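Local coordinates for hypothetical protein (Leishmania major, PDB 2AR1) that is of unknown function but carries an EVE domain of the PUA clan and may bind modified bases in nucleic acid, at residues A[65-70]-A[76-81]; A[140-145]-A[150-155]; A[22-27]-A[42-47]. All blocks are in the same frame, centred on the assembly; numbering follows the deposited sequence.

Interaction 1. Residues A[65-70]-A[76-81]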
loop_
_atom_site.group_PDB
_atom_site.type_symbol
_atom_site.label_atom_id
_atom_site.label_comp_id
_atom_site.label_asym_id
_atom_site.label_seq_id
_atom_site.Cartn_x
_atom_site.Cartn_y
_atom_site.Cartn_z
ATOM N N VAL A 65 -3.541 -3.437 -5.624
ATOM C CA VAL A 65 -2.956 -2.470 -4.730
ATOM C C VAL A 65 -2.574 -1.180 -5.472
ATOM O O VAL A 65 -1.839 -1.247 -6.467
ATOM C CB VAL A 65 -1.682 -3.066 -4.105
ATOM C CG1 VAL A 65 -0.900 -2.001 -3.413
ATOM C CG2 VAL A 65 -2.006 -4.108 -3.137
ATOM N N LEU A 66 -3.068 -0.049 -4.996
ATOM C CA LEU A 66 -2.585 1.350 -5.354
ATOM C C LEU A 66 -1.353 1.595 -4.552
ATOM O O LEU A 66 -1.373 1.561 -3.327
ATOM C CB LEU A 66 -3.651 2.391 -5.107
ATOM C CG LEU A 66 -4.966 2.154 -5.815
ATOM C CD1 LEU A 66 -6.084 3.043 -5.338
ATOM C CD2 LEU A 66 -4.791 2.213 -7.307
ATOM N N PHE A 67 -0.247 1.896 -5.274
ATOM C CA PHE A 67 1.009 2.209 -4.633
ATOM C C PHE A 67 1.011 3.752 -4.431
ATOM O O PHE A 67 1.107 4.507 -5.397
ATOM C CB PHE A 67 2.170 1.778 -5.505
ATOM C CG PHE A 67 3.474 1.703 -4.772
ATOM C CD1 PHE A 67 4.156 2.807 -4.412
ATOM C CD2 PHE A 67 4.032 0.448 -4.490
ATOM C CE1 PHE A 67 5.379 2.720 -3.703
ATOM C CE2 PHE A 67 5.295 0.325 -3.839
ATOM C CZ PHE A 67 5.949 1.458 -3.417
ATOM N N TYR A 68 0.974 4.193 -3.205
ATOM C CA TYR A 68 0.813 5.602 -2.891
ATOM C C TYR A 68 2.063 6.124 -2.258
ATOM O O TYR A 68 2.473 5.625 -1.228
ATOM C CB TYR A 68 -0.384 5.820 -1.936
ATOM C CG TYR A 68 -0.707 7.262 -1.602
ATOM C CD1 TYR A 68 -0.052 7.899 -0.580
ATOM C CD2 TYR A 68 -1.642 7.976 -2.335
ATOM C CE1 TYR A 68 -0.361 9.207 -0.225
ATOM C CE2 TYR A 68 -1.932 9.300 -2.019
ATOM C CZ TYR A 68 -1.255 9.926 -0.994
ATOM O OH TYR A 68 -1.566 11.236 -0.721
ATOM N N HIS A 69 2.660 7.171 -2.886
ATOM C CA HIS A 69 3.768 7.892 -2.292
ATOM C C HIS A 69 3.306 8.954 -1.303
ATOM O O HIS A 69 2.547 9.876 -1.666
ATOM C CB HIS A 69 4.590 8.595 -3.391
ATOM C CG HIS A 69 5.380 7.661 -4.227
ATOM N ND1 HIS A 69 6.103 8.107 -5.324
ATOM C CD2 HIS A 69 5.605 6.331 -4.147
ATOM C CE1 HIS A 69 6.745 7.088 -5.854
ATOM N NE2 HIS A 69 6.488 6.005 -5.158
ATOM N N SER A 70 3.755 8.801 -0.048
ATOM C CA SER A 70 3.440 9.695 1.034
ATOM C C SER A 70 4.643 10.477 1.504
ATOM O O SER A 70 5.803 10.095 1.197
ATOM C CB SER A 70 2.836 8.896 2.223
ATOM O OG SER A 70 3.703 7.837 2.613
ATOM N N GLY A 76 0.848 11.088 -4.006
ATOM C CA GLY A 76 -0.261 10.602 -4.763
ATOM C C GLY A 76 0.004 9.150 -5.151
ATOM O O GLY A 76 0.955 8.511 -4.647
ATOM N N VAL A 77 -0.845 8.621 -6.021
ATOM C CA VAL A 77 -0.700 7.239 -6.552
ATOM C C VAL A 77 0.368 7.159 -7.673
ATOM O O VAL A 77 0.237 7.860 -8.732
ATOM C CB VAL A 77 -2.018 6.640 -7.024
ATOM C CG1 VAL A 77 -1.893 5.221 -7.482
ATOM C CG2 VAL A 77 -3.042 6.650 -5.811
ATOM N N ALA A 78 1.377 6.380 -7.373
ATOM C CA ALA A 78 2.565 6.197 -8.284
ATOM C C ALA A 78 2.534 4.998 -9.243
ATOM O O ALA A 78 3.266 4.928 -10.235
ATOM C CB ALA A 78 3.741 6.027 -7.411
ATOM N N GLY A 79 1.660 4.089 -8.956
ATOM C CA GLY A 79 1.596 2.794 -9.704
ATOM C C GLY A 79 0.727 1.797 -9.039
ATOM O O GLY A 79 -0.064 2.102 -8.168
ATOM N N LEU A 80 0.922 0.584 -9.432
ATOM C CA LEU A 80 0.073 -0.516 -9.088
ATOM C C LEU A 80 0.920 -1.719 -8.680
ATOM O O LEU A 80 1.999 -1.981 -9.231
ATOM C CB LEU A 80 -0.799 -0.921 -10.306
ATOM C CG LEU A 80 -1.765 0.129 -10.870
ATOM C CD1 LEU A 80 -2.599 -0.494 -11.911
ATOM C CD2 LEU A 80 -2.699 0.607 -9.726
ATOM N N ALA A 81 0.394 -2.439 -7.681
ATOM C CA ALA A 81 0.948 -3.702 -7.275
ATOM C C ALA A 81 -0.175 -4.753 -7.110
ATOM O O ALA A 81 -1.373 -4.475 -7.303
ATOM C CB ALA A 81 1.730 -3.568 -5.987
#
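Val65 to His69 pair with Gly76 to Ala81 as the two arms of an antiparallel beta hairpin inside the mixed sheet of the EVE domain. Backbone hydrogen bonds join both ends. Val65 and Ala81 exchange two, and so do His69 and Gly76. A beta bulge at Ala78 and Gly79 lies opposite Phe67. There Ala78 N reaches Phe67 O at 2.7 Å, and Gly79 O accepts from Phe67 N at 2.9 Å. Gly79 N is buried without a partner.

Apolar contacts follow on both faces. Leu66 and Leu80 lie side by side and meet at their CD2 atoms, 3.6 Å apart, beneath helix 156-169. On the other face Val65 CB and Ala81 CB are 3.9 Å apart.

The aromatic contacts gather near the turn. With CG of Tyr68 anti to the backbone N (chi1 -176°), the ring lies over Gly76. Tyr68 CE2 is 3.5 Å from Gly76 CA, and Gly76 O sits above the rim of one ring face. His69 NE2 is hydrogen-bonded to Ile33 N. Ala78 CB stands over the centre of the His69 ring, a CH-pi contact of 3.5 Å to the centroid, 11° off the normal.

Interaction 2. Residues A[140-145]-A[150-155]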
loop_
_atom_site.group_PDB
_atom_site.type_symbol
_atom_site.label_atom_id
_atom_site.label_comp_id
_atom_site.label_asym_id
_atom_site.label_seq_id
_atom_site.Cartn_x
_atom_site.Cartn_y
_atom_site.Cartn_z
ATOM N N LYS A 140 -15.360 9.445 -0.536
ATOM C CA LYS A 140 -15.423 8.541 0.663
ATOM C C LYS A 140 -14.164 7.715 0.893
ATOM O O LYS A 140 -14.203 6.776 1.675
ATOM C CB LYS A 140 -16.646 7.527 0.652
ATOM C CG LYS A 140 -18.014 8.034 0.139
ATOM C CD LYS A 140 -19.005 6.851 -0.161
ATOM C CE LYS A 140 -19.448 6.147 1.089
ATOM N NZ LYS A 140 -20.335 4.940 0.810
ATOM N N MET A 141 -13.099 7.902 0.115
ATOM C CA MET A 141 -11.846 7.159 0.391
ATOM C C MET A 141 -11.368 7.406 1.841
ATOM O O MET A 141 -11.380 8.490 2.414
ATOM C CB MET A 141 -10.662 7.488 -0.603
ATOM C CG MET A 141 -10.915 7.291 -2.061
ATOM S SD MET A 141 -9.383 7.676 -2.989
ATOM C CE MET A 141 -8.483 6.155 -2.756
ATOM N N ALA A 142 -10.920 6.272 2.387
ATOM C CA ALA A 142 -10.244 6.224 3.663
ATOM C C ALA A 142 -9.038 7.081 3.692
ATOM O O ALA A 142 -8.643 7.550 4.746
ATOM C CB ALA A 142 -9.800 4.767 3.897
ATOM N N LEU A 143 -8.410 7.207 2.530
ATOM C CA LEU A 143 -7.266 8.082 2.380
ATOM C C LEU A 143 -7.475 9.446 3.004
ATOM O O LEU A 143 -6.603 9.993 3.648
ATOM C CB LEU A 143 -6.944 8.223 0.881
ATOM C CG LEU A 143 -5.660 8.950 0.541
ATOM C CD1 LEU A 143 -4.465 8.249 1.133
ATOM C CD2 LEU A 143 -5.593 9.045 -0.944
ATOM N N PHE A 144 -8.678 9.962 2.894
ATOM C CA PHE A 144 -8.963 11.314 3.314
ATOM C C PHE A 144 -9.302 11.369 4.808
ATOM O O PHE A 144 -8.936 12.328 5.468
ATOM C CB PHE A 144 -10.067 11.879 2.434
ATOM C CG PHE A 144 -9.726 11.840 0.976
ATOM C CD1 PHE A 144 -8.434 12.106 0.546
ATOM C CD2 PHE A 144 -10.670 11.471 0.025
ATOM C CE1 PHE A 144 -8.136 12.028 -0.774
ATOM C CE2 PHE A 144 -10.371 11.413 -1.272
ATOM C CZ PHE A 144 -9.097 11.655 -1.672
ATOM N N THR A 145 -9.970 10.318 5.304
ATOM C CA THR A 145 -10.420 10.163 6.715
ATOM C C THR A 145 -9.253 9.896 7.683
ATOM O O THR A 145 -9.053 10.599 8.666
ATOM C CB THR A 145 -11.320 8.875 6.827
ATOM O OG1 THR A 145 -12.325 8.844 5.805
ATOM C CG2 THR A 145 -11.993 8.740 8.178
ATOM N N SER A 150 -1.854 3.168 7.129
ATOM C CA SER A 150 -0.922 3.043 5.972
ATOM C C SER A 150 -1.287 1.926 5.033
ATOM O O SER A 150 -0.683 1.787 3.957
ATOM C CB SER A 150 0.493 2.788 6.438
ATOM O OG SER A 150 0.535 1.773 7.376
ATOM N N VAL A 151 -2.258 1.117 5.429
ATOM C CA VAL A 151 -2.804 0.051 4.589
ATOM C C VAL A 151 -4.331 0.206 4.637
ATOM O O VAL A 151 -4.915 0.017 5.717
ATOM C CB VAL A 151 -2.373 -1.336 5.033
ATOM C CG1 VAL A 151 -3.031 -2.364 4.166
ATOM C CG2 VAL A 151 -0.880 -1.550 4.970
ATOM N N GLN A 152 -4.969 0.599 3.545
ATOM C CA GLN A 152 -6.367 1.005 3.498
ATOM C C GLN A 152 -7.203 0.217 2.496
ATOM O O GLN A 152 -6.730 -0.074 1.378
ATOM C CB GLN A 152 -6.478 2.506 3.180
ATOM C CG GLN A 152 -5.423 3.378 3.819
ATOM C CD GLN A 152 -5.486 4.779 3.297
ATOM O OE1 GLN A 152 -6.104 5.026 2.230
ATOM N NE2 GLN A 152 -4.823 5.708 4.000
ATOM N N PRO A 153 -8.468 -0.095 2.853
ATOM C CA PRO A 153 -9.349 -0.621 1.810
ATOM C C PRO A 153 -9.755 0.473 0.845
ATOM O O PRO A 153 -9.845 1.671 1.224
ATOM C CB PRO A 153 -10.568 -1.111 2.591
ATOM C CG PRO A 153 -10.615 -0.206 3.714
ATOM C CD PRO A 153 -9.214 0.134 4.119
ATOM N N VAL A 154 -9.838 0.036 -0.428
ATOM C CA VAL A 154 -10.302 0.796 -1.536
ATOM C C VAL A 154 -11.560 0.111 -2.134
ATOM O O VAL A 154 -11.604 -1.070 -2.354
ATOM C CB VAL A 154 -9.153 0.932 -2.603
ATOM C CG1 VAL A 154 -9.610 1.706 -3.853
ATOM C CG2 VAL A 154 -7.967 1.688 -1.972
ATOM N N SER A 155 -12.604 0.911 -2.414
ATOM C CA SER A 155 -13.774 0.253 -3.005
ATOM C C SER A 155 -13.470 -0.114 -4.476
ATOM O O SER A 155 -12.599 0.568 -5.120
ATOM C CB SER A 155 -15.038 1.100 -2.893
ATOM O OG SER A 155 -14.915 2.242 -3.724
HETATM O O HOH W 1 -10.992 3.981 0.421
HETATM O O HOH W 2 -8.216 4.927 0.499
HETATM O O HOH W 3 -4.448 8.288 4.988
#
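Gln152 packs directly against Ala142 and Leu143, and three waters bridge the segments; no direct hydrogen bond joins them. Residues 151-154 form an outermost strand of the sheet, and 142-145 is a short, weakly bonded helix beside it. Ser150 begins the run with a backbone hydrogen bond to Lys25 on the neighbouring strand 21-26.

Gln152 carries most of the contact. Its CG is anti to the carbonyl carbon (chi1 -38°) and the chain runs extended from there, which brings the amide up to the first turn of the helix. Gln152 OE1 lies 3.6 Å from Leu143 CB, and the Leu143 and Gln152 side chains cross obliquely. Gln152 OE1 is also 3.2 Å from Leu143 N, but the angle is too poor for a hydrogen bond. Instead a water accepts from Leu143 N at 3.1 Å and donates to Gln152 OE1 at 2.7 Å. NE2 is hydrogen-bonded to Leu149 O. It also makes a weak link, through another water, to Leu143 O. The amide is thus held at both its oxygen and its nitrogen.

Pro153 follows with its carbonyl. A third water donates to Pro153 O at 2.7 Å and accepts from Ala142 N at 3.0 Å. The N-H groups of Ala142 and Leu143, at the start of the helix, are therefore both met by water. Ala142 CB also approaches Pro153 O, at 4.1 Å.

Val154 turns to Leu23 within the sheet. Ser155 then takes the N-cap of helix 156-169, and Glu158 OE1 bonds back to Ser155 N, consistent with a capping box. The whole is a water-mediated helix-on-strand contact at the sheet edge of a PUA-like EVE domain.

Interaction 3. Residues A[22-27]-A[42-47]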
loop_
_atom_site.group_PDB
_atom_site.type_symbol
_atom_site.label_atom_id
_atom_site.label_comp_id
_atom_site.label_asym_id
_atom_site.label_seq_id
_atom_site.Cartn_x
_atom_site.Cartn_y
_atom_site.Cartn_z
ATOM N N TRP A 22 -6.876 -2.309 -2.445
ATOM C CA TRP A 22 -6.234 -1.615 -1.292
ATOM C C TRP A 22 -5.317 -0.512 -1.733
ATOM O O TRP A 22 -4.860 -0.492 -2.887
ATOM C CB TRP A 22 -5.379 -2.611 -0.506
ATOM C CG TRP A 22 -6.128 -3.889 -0.144
ATOM C CD1 TRP A 22 -6.209 -5.022 -0.891
ATOM C CD2 TRP A 22 -6.897 -4.150 1.059
ATOM N NE1 TRP A 22 -6.964 -5.980 -0.227
ATOM C CE2 TRP A 22 -7.385 -5.460 0.967
ATOM C CE3 TRP A 22 -7.181 -3.391 2.206
ATOM C CZ2 TRP A 22 -8.165 -6.021 1.946
ATOM C CZ3 TRP A 22 -7.928 -3.938 3.160
ATOM C CH2 TRP A 22 -8.419 -5.260 3.051
ATOM N N LEU A 23 -5.020 0.337 -0.760
ATOM C CA LEU A 23 -3.991 1.324 -0.974
ATOM C C LEU A 23 -2.897 1.140 0.089
ATOM O O LEU A 23 -3.195 1.128 1.317
ATOM C CB LEU A 23 -4.629 2.731 -0.919
ATOM C CG LEU A 23 -3.772 3.956 -1.101
ATOM C CD1 LEU A 23 -4.520 5.159 -1.659
ATOM C CD2 LEU A 23 -2.966 4.385 0.128
ATOM N N LEU A 24 -1.656 1.168 -0.341
ATOM C CA LEU A 24 -0.521 1.023 0.543
ATOM C C LEU A 24 0.317 2.288 0.414
ATOM O O LEU A 24 0.745 2.662 -0.702
ATOM C CB LEU A 24 0.284 -0.230 0.161
ATOM C CG LEU A 24 -0.263 -1.515 0.794
ATOM C CD1 LEU A 24 -1.741 -1.658 0.541
ATOM C CD2 LEU A 24 0.488 -2.710 0.222
ATOM N N LYS A 25 0.611 2.934 1.522
ATOM C CA LYS A 25 1.428 4.148 1.551
ATOM C C LYS A 25 2.899 3.776 1.748
ATOM O O LYS A 25 3.219 2.856 2.526
ATOM C CB LYS A 25 0.987 5.046 2.711
ATOM C CG LYS A 25 -0.348 5.652 2.523
ATOM C CD LYS A 25 -0.519 6.733 3.532
ATOM C CE LYS A 25 -1.897 6.863 4.000
ATOM N NZ LYS A 25 -1.854 8.099 4.910
ATOM N N SER A 26 3.792 4.488 1.037
ATOM C CA SER A 26 5.229 4.277 1.193
ATOM C C SER A 26 5.895 5.595 0.982
ATOM O O SER A 26 5.477 6.326 0.087
ATOM C CB SER A 26 5.764 3.204 0.232
ATOM O OG SER A 26 7.070 2.837 0.620
ATOM N N GLU A 27 6.922 5.919 1.762
ATOM C CA GLU A 27 7.622 7.199 1.524
ATOM C C GLU A 27 8.679 6.941 0.443
ATOM O O GLU A 27 9.563 6.084 0.635
ATOM C CB GLU A 27 8.242 7.728 2.771
ATOM C CG GLU A 27 7.129 8.049 3.868
ATOM C CD GLU A 27 7.679 8.598 5.178
ATOM O OE1 GLU A 27 8.905 8.765 5.327
ATOM O OE2 GLU A 27 6.842 8.869 6.072
ATOM N N SER A 42 8.275 -7.811 -3.226
ATOM C CA SER A 42 8.842 -7.377 -1.972
ATOM C C SER A 42 7.861 -7.696 -0.844
ATOM O O SER A 42 6.662 -7.582 -1.037
ATOM C CB SER A 42 9.118 -5.895 -2.011
ATOM O OG SER A 42 9.479 -5.361 -0.721
ATOM N N PRO A 43 8.382 -8.076 0.329
ATOM C CA PRO A 43 7.486 -8.110 1.511
ATOM C C PRO A 43 7.076 -6.672 1.817
ATOM O O PRO A 43 7.840 -5.784 1.560
ATOM C CB PRO A 43 8.385 -8.654 2.611
ATOM C CG PRO A 43 9.773 -8.482 2.118
ATOM C CD PRO A 43 9.769 -8.433 0.647
ATOM N N TRP A 44 5.901 -6.455 2.406
ATOM C CA TRP A 44 5.507 -5.118 2.803
ATOM C C TRP A 44 5.840 -4.888 4.282
ATOM O O TRP A 44 4.950 -4.918 5.151
ATOM C CB TRP A 44 4.038 -4.898 2.485
ATOM C CG TRP A 44 3.723 -3.456 2.375
ATOM C CD1 TRP A 44 3.068 -2.707 3.262
ATOM C CD2 TRP A 44 4.112 -2.583 1.315
ATOM N NE1 TRP A 44 2.987 -1.406 2.843
ATOM C CE2 TRP A 44 3.626 -1.322 1.622
ATOM C CE3 TRP A 44 4.816 -2.783 0.110
ATOM C CZ2 TRP A 44 3.806 -0.260 0.780
ATOM C CZ3 TRP A 44 4.993 -1.745 -0.696
ATOM C CH2 TRP A 44 4.481 -0.499 -0.377
ATOM N N ASP A 45 7.136 -4.683 4.551
ATOM C CA ASP A 45 7.627 -4.596 5.915
ATOM C C ASP A 45 7.441 -3.201 6.488
ATOM O O ASP A 45 7.206 -2.249 5.776
ATOM C CB ASP A 45 9.101 -4.988 6.014
ATOM C CG ASP A 45 9.962 -4.118 5.211
ATOM O OD1 ASP A 45 10.203 -2.961 5.571
ATOM O OD2 ASP A 45 10.412 -4.638 4.216
ATOM N N GLY A 46 7.489 -3.135 7.807
ATOM C CA GLY A 46 7.580 -1.881 8.536
ATOM C C GLY A 46 6.301 -1.171 8.894
ATOM O O GLY A 46 6.360 -0.017 9.329
ATOM N N VAL A 47 5.149 -1.815 8.694
ATOM C CA VAL A 47 3.859 -1.280 9.110
ATOM C C VAL A 47 3.711 -1.480 10.612
ATOM O O VAL A 47 3.817 -2.586 11.083
ATOM C CB VAL A 47 2.691 -1.883 8.332
ATOM C CG1 VAL A 47 1.341 -1.446 8.927
ATOM C CG2 VAL A 47 2.776 -1.484 6.845
HETATM O O HOH W 4 2.095 1.120 4.088
#
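Leu24 packs over one face of the Trp44 indole, and this is the tight part of the contact. Leu24 CD2 stands over the five-membered ring, 3.7 Å from its centroid and 8° off the normal, a CH-pi contact. Further along the same indole, Leu24 CB is 3.6 Å from Trp44 CZ2. The Leu24 and Trp44 side chains run antiparallel alongside one another. Trp44 CG is anti to the backbone N (chi1 -158°), and the ring is thereby carried from the loop toward strand 21-26. Phe67 of the next strand meets the same indole with its ring plane at about 90°, so Trp44 is gripped by two apolar residues of the sheet.

The contact loosens toward Lys25 and Ser26. Lys25 O lies near the indole plane, 3.6 Å from Trp44 CZ2. A water bridges the two segments: the water donates to Lys25 O at 2.6 Å and accepts from Trp44 NE1 at 3.0 Å, lying in the plane of the ring. The buried indole N-H is thus satisfied without a direct bond between the segments. Ser26 adds its CB, 4.0 Å from Trp44 CH2; its OG is hydrogen-bonded to Phe31 O.

A glycerol, probably from the crystallisation liquor, lies about 4 Å from the Trp44 side chain and takes a weak hydrogen bond from Asp45 N. Such a molecule may mark a pocket. Trp44 beside this glycerol may line the pocket that, in EVE and related PUA-like domains, receives a modified base; that role is inferred here.

How the interactions relate
From the N terminus, interaction 3 comes first. It closes the excursion from strand 21-26 through helix 33-39 to the loop after strand 41-43. Interaction 1 follows as a hairpin with five residues between its segments. Interaction 2 closes a four-residue loop near the C terminus. The three are in series, so none nests in or crosses another. They meet in one sheet. Strand 21-26 runs between 64-69 and 151-154, with Leu66 N bonded to Trp22 O on one side and Leu23 N to Gln152 O on the other. Tyr68 and Leu143 also touch, which ties the hairpin to the short helix 142-145.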